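PDB 6SUD: reducing-end xylose-releasing exo-oligoxylanase Rex8A from Paenibacillus barcinonensis, which hydrolyses short linear and branched xylooligosaccharides from their reducing ends, releasing single xylose units during xylan breakdown. Local coordinates for residues L60-Y74 against G356-F368. The protein carries 1 engineered substitution. Sequence-based numbering, arbitrary orientation.
Sequences LDTGNDDVRSEGMSY and GKRRYYDNCLYFF. With XYP (beta-D-xylopyranose), chain J; XYP (beta-D-xylopyranose), chain K.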
loop_
_atom_site.group_PDB
_atom_site.type_symbol
_atom_site.label_atom_id
_atom_site.label_comp_id
_atom_site.label_asym_id
_atom_site.label_seq_id
_atom_site.Cartn_x
_atom_site.Cartn_y
_atom_site.Cartn_z
ATOM N N LEU A 60 10.730 -9.282 -5.827
ATOM C CA LEU A 60 10.446 -9.777 -7.204
ATOM C C LEU A 60 8.936 -9.871 -7.422
ATOM O O LEU A 60 8.276 -10.588 -6.666
ATOM C CB LEU A 60 11.082 -11.160 -7.396
ATOM C CG LEU A 60 11.061 -11.711 -8.824
ATOM C CD1 LEU A 60 11.798 -10.803 -9.800
ATOM C CD2 LEU A 60 11.622 -13.125 -8.876
ATOM N N ASP A 61 8.408 -9.184 -8.436
ATOM C CA ASP A 61 7.060 -9.523 -8.956
ATOM C C ASP A 61 7.230 -10.837 -9.724
ATOM O O ASP A 61 7.707 -10.809 -10.878
ATOM C CB ASP A 61 6.415 -8.380 -9.745
ATOM C CG ASP A 61 5.032 -8.718 -10.294
ATOM O OD1 ASP A 61 4.676 -9.924 -10.359
ATOM O OD2 ASP A 61 4.304 -7.774 -10.642
ATOM N N THR A 62 6.930 -11.947 -9.049
ATOM C CA THR A 62 7.175 -13.327 -9.544
ATOM C C THR A 62 6.334 -13.576 -10.795
ATOM O O THR A 62 6.790 -14.324 -11.686
ATOM C CB THR A 62 6.846 -14.365 -8.466
ATOM O OG1 THR A 62 5.497 -14.168 -8.049
ATOM C CG2 THR A 62 7.737 -14.262 -7.252
ATOM N N GLY A 63 5.128 -13.014 -10.829
ATOM C CA GLY A 63 4.173 -13.185 -11.938
ATOM C C GLY A 63 4.642 -12.503 -13.207
ATOM O O GLY A 63 4.386 -13.056 -14.296
ATOM N N ASN A 64 5.321 -11.357 -13.084
ATOM C CA ASN A 64 5.711 -10.507 -14.239
ATOM C C ASN A 64 7.228 -10.569 -14.460
ATOM O O ASN A 64 7.683 -9.948 -15.424
ATOM C CB ASN A 64 5.205 -9.080 -14.047
ATOM C CG ASN A 64 3.698 -8.977 -14.171
ATOM O OD1 ASN A 64 3.144 -9.221 -15.242
ATOM N ND2 ASN A 64 3.030 -8.598 -13.090
ATOM N N ASP A 65 7.962 -11.291 -13.603
ATOM C CA ASP A 65 9.443 -11.457 -13.670
ATOM C C ASP A 65 10.125 -10.091 -13.787
ATOM O O ASP A 65 11.018 -9.950 -14.643
ATOM C CB ASP A 65 9.861 -12.311 -14.872
ATOM C CG ASP A 65 8.993 -13.536 -15.052
ATOM O OD1 ASP A 65 9.092 -14.455 -14.208
ATOM O OD2 ASP A 65 8.207 -13.550 -16.017
ATOM N N ASP A 66 9.715 -9.118 -12.976
ATOM C CA ASP A 66 10.369 -7.787 -12.942
ATOM C C ASP A 66 10.340 -7.259 -11.507
ATOM O O ASP A 66 9.707 -7.891 -10.633
ATOM C CB ASP A 66 9.751 -6.804 -13.943
ATOM C CG ASP A 66 8.277 -6.504 -13.703
ATOM O OD1 ASP A 66 7.756 -6.932 -12.660
ATOM O OD2 ASP A 66 7.657 -5.855 -14.577
ATOM N N VAL A 67 11.052 -6.156 -11.292
ATOM C CA VAL A 67 11.144 -5.451 -9.985
ATOM C C VAL A 67 10.375 -4.126 -10.113
ATOM O O VAL A 67 10.686 -3.352 -11.008
ATOM C CB VAL A 67 12.617 -5.250 -9.589
ATOM C CG1 VAL A 67 12.743 -4.457 -8.305
ATOM C CG2 VAL A 67 13.354 -6.574 -9.444
ATOM N N ARG A 68 9.362 -3.917 -9.271
ATOM C CA ARG A 68 8.414 -2.777 -9.390
ATOM C C ARG A 68 8.622 -1.839 -8.209
ATOM O O ARG A 68 8.939 -2.335 -7.115
ATOM C CB ARG A 68 6.986 -3.314 -9.468
ATOM C CG ARG A 68 6.784 -4.201 -10.684
ATOM C CD ARG A 68 5.413 -4.795 -10.859
ATOM N NE ARG A 68 5.391 -5.301 -12.218
ATOM C CZ ARG A 68 4.328 -5.391 -12.994
ATOM N NH1 ARG A 68 3.135 -5.044 -12.536
ATOM N NH2 ARG A 68 4.475 -5.806 -14.239
ATOM N N SER A 69 8.461 -0.531 -8.421
ATOM C CA SER A 69 8.612 0.455 -7.330
ATOM C C SER A 69 7.563 0.152 -6.253
ATOM O O SER A 69 7.850 0.377 -5.073
ATOM C CB SER A 69 8.547 1.864 -7.836
ATOM O OG SER A 69 7.315 2.120 -8.479
ATOM N N GLU A 70 6.396 -0.369 -6.646
ATOM C CA GLU A 70 5.364 -0.869 -5.695
ATOM C C GLU A 70 6.025 -1.851 -4.709
ATOM O O GLU A 70 5.944 -1.637 -3.479
ATOM C CB GLU A 70 4.239 -1.510 -6.510
ATOM C CG GLU A 70 3.259 -2.373 -5.719
ATOM C CD GLU A 70 2.430 -3.272 -6.623
ATOM O OE1 GLU A 70 3.023 -4.199 -7.231
ATOM O OE2 GLU A 70 1.202 -3.001 -6.787
ATOM N N GLY A 71 6.628 -2.922 -5.232
ATOM C CA GLY A 71 7.160 -4.016 -4.396
ATOM C C GLY A 71 8.362 -3.582 -3.577
ATOM O O GLY A 71 8.459 -3.996 -2.414
ATOM N N MET A 72 9.241 -2.776 -4.163
ATOM C CA MET A 72 10.430 -2.221 -3.460
ATOM C C MET A 72 9.947 -1.396 -2.257
ATOM O O MET A 72 10.432 -1.619 -1.134
ATOM C CB MET A 72 11.280 -1.361 -4.397
ATOM C CG MET A 72 11.935 -2.132 -5.530
ATOM S SD MET A 72 13.016 -3.497 -4.989
ATOM C CE MET A 72 14.297 -2.597 -4.124
ATOM N N SER A 73 9.031 -0.455 -2.490
ATOM C CA SER A 73 8.471 0.432 -1.439
ATOM C C SER A 73 7.712 -0.394 -0.399
ATOM O O SER A 73 7.818 -0.069 0.787
ATOM C CB SER A 73 7.626 1.532 -2.041
ATOM O OG SER A 73 6.430 1.013 -2.591
ATOM N N TYR A 74 6.985 -1.434 -0.817
ATOM C CA TYR A 74 6.285 -2.383 0.093
ATOM C C TYR A 74 7.314 -3.087 0.976
ATOM O O TYR A 74 7.121 -3.128 2.192
ATOM C CB TYR A 74 5.499 -3.444 -0.676
ATOM C CG TYR A 74 4.165 -3.009 -1.224
ATOM C CD1 TYR A 74 3.605 -1.795 -0.881
ATOM C CD2 TYR A 74 3.458 -3.831 -2.082
ATOM C CE1 TYR A 74 2.374 -1.409 -1.382
ATOM C CE2 TYR A 74 2.214 -3.474 -2.576
ATOM C CZ TYR A 74 1.681 -2.248 -2.232
ATOM O OH TYR A 74 0.466 -1.848 -2.727
ATOM N N GLY A 356 4.233 -20.360 -5.598
ATOM C CA GLY A 356 4.308 -20.477 -7.064
ATOM C C GLY A 356 4.283 -19.123 -7.748
ATOM O O GLY A 356 4.379 -18.102 -7.047
ATOM N N LYS A 357 4.094 -19.127 -9.070
ATOM C CA LYS A 357 4.484 -18.017 -9.982
ATOM C C LYS A 357 3.749 -16.715 -9.622
ATOM O O LYS A 357 4.367 -15.632 -9.760
ATOM C CB LYS A 357 4.249 -18.439 -11.437
ATOM C CG LYS A 357 4.306 -17.303 -12.447
ATOM C CD LYS A 357 4.557 -17.736 -13.866
ATOM C CE LYS A 357 4.979 -16.579 -14.752
ATOM N NZ LYS A 357 6.307 -16.031 -14.372
ATOM N N ARG A 358 2.504 -16.779 -9.151
ATOM C CA ARG A 358 1.639 -15.572 -9.004
ATOM C C ARG A 358 1.669 -15.008 -7.577
ATOM O O ARG A 358 0.826 -14.143 -7.265
ATOM C CB ARG A 358 0.207 -15.936 -9.397
ATOM C CG ARG A 358 0.076 -16.430 -10.829
ATOM C CD ARG A 358 0.359 -15.329 -11.827
ATOM N NE ARG A 358 1.044 -15.802 -13.021
ATOM C CZ ARG A 358 1.413 -15.033 -14.042
ATOM N NH1 ARG A 358 1.153 -13.733 -14.035
ATOM N NH2 ARG A 358 2.005 -15.573 -15.090
ATOM N N ARG A 359 2.630 -15.419 -6.756
ATOM C CA ARG A 359 2.529 -15.278 -5.281
ATOM C C ARG A 359 2.809 -13.852 -4.810
ATOM O O ARG A 359 2.325 -13.508 -3.715
ATOM C CB ARG A 359 3.512 -16.213 -4.578
ATOM C CG ARG A 359 4.974 -15.955 -4.916
ATOM C CD ARG A 359 5.856 -16.945 -4.188
ATOM N NE ARG A 359 7.272 -16.741 -4.417
ATOM C CZ ARG A 359 7.955 -17.206 -5.465
ATOM N NH1 ARG A 359 7.350 -17.898 -6.418
ATOM N NH2 ARG A 359 9.253 -16.963 -5.557
ATOM N N TYR A 360 3.572 -13.075 -5.575
ATOM C CA TYR A 360 4.119 -11.771 -5.129
ATOM C C TYR A 360 3.003 -10.892 -4.553
ATOM O O TYR A 360 3.094 -10.489 -3.380
ATOM C CB TYR A 360 4.857 -11.082 -6.276
ATOM C CG TYR A 360 4.935 -9.579 -6.193
ATOM C CD1 TYR A 360 5.838 -8.949 -5.355
ATOM C CD2 TYR A 360 4.125 -8.787 -6.988
ATOM C CE1 TYR A 360 5.907 -7.566 -5.285
ATOM C CE2 TYR A 360 4.194 -7.405 -6.951
ATOM C CZ TYR A 360 5.096 -6.793 -6.102
ATOM O OH TYR A 360 5.158 -5.429 -6.087
ATOM N N TYR A 361 1.982 -10.583 -5.351
ATOM C CA TYR A 361 0.968 -9.569 -4.960
ATOM C C TYR A 361 0.151 -10.066 -3.754
ATOM O O TYR A 361 -0.065 -9.339 -2.756
ATOM C CB TYR A 361 0.089 -9.215 -6.155
ATOM C CG TYR A 361 -0.806 -8.034 -5.893
ATOM C CD1 TYR A 361 -0.274 -6.772 -5.669
ATOM C CD2 TYR A 361 -2.178 -8.173 -5.902
ATOM C CE1 TYR A 361 -1.096 -5.685 -5.426
ATOM C CE2 TYR A 361 -3.014 -7.098 -5.662
ATOM C CZ TYR A 361 -2.470 -5.849 -5.424
ATOM O OH TYR A 361 -3.313 -4.798 -5.218
ATOM N N ASP A 362 -0.301 -11.307 -3.814
ATOM C CA ASP A 362 -1.067 -11.921 -2.699
ATOM C C ASP A 362 -0.270 -11.789 -1.395
ATOM O O ASP A 362 -0.845 -11.448 -0.363
ATOM C CB ASP A 362 -1.335 -13.401 -2.976
ATOM C CG ASP A 362 -2.205 -13.645 -4.195
ATOM O OD1 ASP A 362 -1.650 -13.756 -5.295
ATOM O OD2 ASP A 362 -3.439 -13.714 -4.031
ATOM N N ASN A 363 1.019 -12.137 -1.446
ATOM C CA ASN A 363 1.882 -12.273 -0.244
ATOM C C ASN A 363 2.223 -10.889 0.325
ATOM O O ASN A 363 2.367 -10.781 1.559
ATOM C CB ASN A 363 3.117 -13.106 -0.571
ATOM C CG ASN A 363 2.776 -14.578 -0.671
ATOM O OD1 ASN A 363 1.623 -14.962 -0.479
ATOM N ND2 ASN A 363 3.768 -15.409 -0.935
ATOM N N CYS A 364 2.331 -9.862 -0.515
ATOM C CA CYS A 364 2.521 -8.466 -0.029
ATOM C C CYS A 364 1.296 -8.060 0.806
ATOM O O CYS A 364 1.470 -7.662 1.988
ATOM C CB CYS A 364 2.777 -7.495 -1.176
ATOM S SG CYS A 364 4.400 -7.719 -1.961
ATOM N N LEU A 365 0.095 -8.202 0.235
ATOM C CA LEU A 365 -1.175 -7.811 0.903
ATOM C C LEU A 365 -1.359 -8.666 2.166
ATOM O O LEU A 365 -1.748 -8.091 3.210
ATOM C CB LEU A 365 -2.349 -8.005 -0.063
ATOM C CG LEU A 365 -2.669 -6.838 -0.998
ATOM C CD1 LEU A 365 -1.419 -6.230 -1.604
ATOM C CD2 LEU A 365 -3.635 -7.278 -2.078
ATOM N N TYR A 366 -1.074 -9.967 2.075
ATOM C CA TYR A 366 -1.081 -10.926 3.218
ATOM C C TYR A 366 -0.238 -10.358 4.366
ATOM O O TYR A 366 -0.743 -10.238 5.505
ATOM C CB TYR A 366 -0.546 -12.296 2.788
ATOM C CG TYR A 366 -0.619 -13.413 3.804
ATOM C CD1 TYR A 366 0.336 -13.555 4.799
ATOM C CD2 TYR A 366 -1.625 -14.359 3.745
ATOM C CE1 TYR A 366 0.287 -14.591 5.719
ATOM C CE2 TYR A 366 -1.690 -15.404 4.650
ATOM C CZ TYR A 366 -0.730 -15.527 5.640
ATOM O OH TYR A 366 -0.781 -16.561 6.530
ATOM N N PHE A 367 1.011 -10.000 4.098
ATOM C CA PHE A 367 1.931 -9.550 5.172
ATOM C C PHE A 367 1.403 -8.286 5.851
ATOM O O PHE A 367 1.456 -8.190 7.097
ATOM C CB PHE A 367 3.353 -9.331 4.669
ATOM C CG PHE A 367 4.280 -9.093 5.827
ATOM C CD1 PHE A 367 4.753 -10.150 6.576
ATOM C CD2 PHE A 367 4.598 -7.813 6.228
ATOM C CE1 PHE A 367 5.563 -9.939 7.680
ATOM C CE2 PHE A 367 5.435 -7.603 7.313
ATOM C CZ PHE A 367 5.913 -8.668 8.035
ATOM N N PHE A 368 0.909 -7.321 5.076
ATOM C CA PHE A 368 0.378 -6.063 5.652
ATOM C C PHE A 368 -0.820 -6.377 6.541
ATOM O O PHE A 368 -0.940 -5.759 7.620
ATOM C CB PHE A 368 0.019 -5.048 4.578
ATOM C CG PHE A 368 1.217 -4.471 3.866
ATOM C CD1 PHE A 368 2.249 -3.858 4.566
ATOM C CD2 PHE A 368 1.275 -4.487 2.484
ATOM C CE1 PHE A 368 3.330 -3.303 3.896
ATOM C CE2 PHE A 368 2.343 -3.910 1.815
ATOM C CZ PHE A 368 3.375 -3.338 2.524
HETATM O O1 XYP J . -0.579 -9.050 -10.724
HETATM C C1 XYP J . -0.590 -7.823 -9.983
HETATM C C2 XYP J . 0.770 -7.153 -10.170
HETATM C C3 XYP J . 0.781 -5.891 -9.352
HETATM C C4 XYP J . -0.314 -4.963 -9.829
HETATM C C5 XYP J . -1.663 -5.668 -9.805
HETATM O O2 XYP J . 1.885 -7.967 -9.756
HETATM O O3 XYP J . 2.054 -5.257 -9.481
HETATM O O4 XYP J . -0.291 -3.824 -8.961
HETATM O O5 XYP J . -1.604 -6.931 -10.492
HETATM O O1 XYP K . 1.066 -3.113 -12.059
HETATM C C1 XYP K . 1.318 -1.899 -11.315
HETATM C C2 XYP K . 0.375 -1.698 -10.126
HETATM C C3 XYP K . 0.596 -0.350 -9.449
HETATM C C4 XYP K . 2.054 0.064 -9.609
HETATM C C5 XYP K . 2.924 -1.186 -9.669
HETATM O O2 XYP K . -0.997 -1.849 -10.511
HETATM O O3 XYP K . 0.192 -0.482 -8.076
HETATM O O4 XYP K . 2.199 0.811 -10.820
HETATM O O5 XYP K . 2.658 -1.973 -10.830
#
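Tyr360 lays one ring face against the backbone of Asp61, whose CA stands over that face, 3.7 Å from the ring centroid, a CH-pi contact. With CG anti to the backbone N (chi1 154°), the ring reaches from the first turn of helix 359-373 to helix 69-81, where Tyr360 OH donates to Glu70 OE1 at 2.7 Å, on the anti side but tilted out of the carboxylate plane. Glu70, inferred to be the proton donor, also accepts through OE1 from O3 of the chain J xylose, so two hydroxyls grip one carboxylate oxygen; its OE2 takes O4 of the same sugar. Replacing Tyr360 by a phenylalanine would probably leave Glu70 OE1 without its protein hydroxyl and the carboxylate freer to turn. The two helices, whose short segments run 32° apart, belong to the (alpha/alpha)6 barrel of glycoside hydrolase family 8 and supply Glu70 and Tyr361 to the sugar pocket; Tyr361 turns a ring face to C5 of the chain J xylose, its OH held by Ser264. From the loop before strand 67-68, Asp61 OD2 accepts from O2 of that sugar at 2.6 Å. Facing the start of helix 359-373, Thr62 OG1 donates to Lys357 O at 2.5 Å from above the carbonyl plane and receives a weak bond from Tyr360 N. Its methyl CG2 sits over the centre of the Arg359 guanidinium, 3.5 Å from Arg359 CZ; NH1 and NH2 bond Gly356 O and Arg47 O. Lys357 NZ, brought round by a bend at chi4, bonds Thr62 O and forms a salt bridge with Asp65 OD1. Deeper along the helices, the edge of Phe368 meets the face of Tyr74 in a T-shaped pair, centroids 5.1 Å apart and planes at 79°.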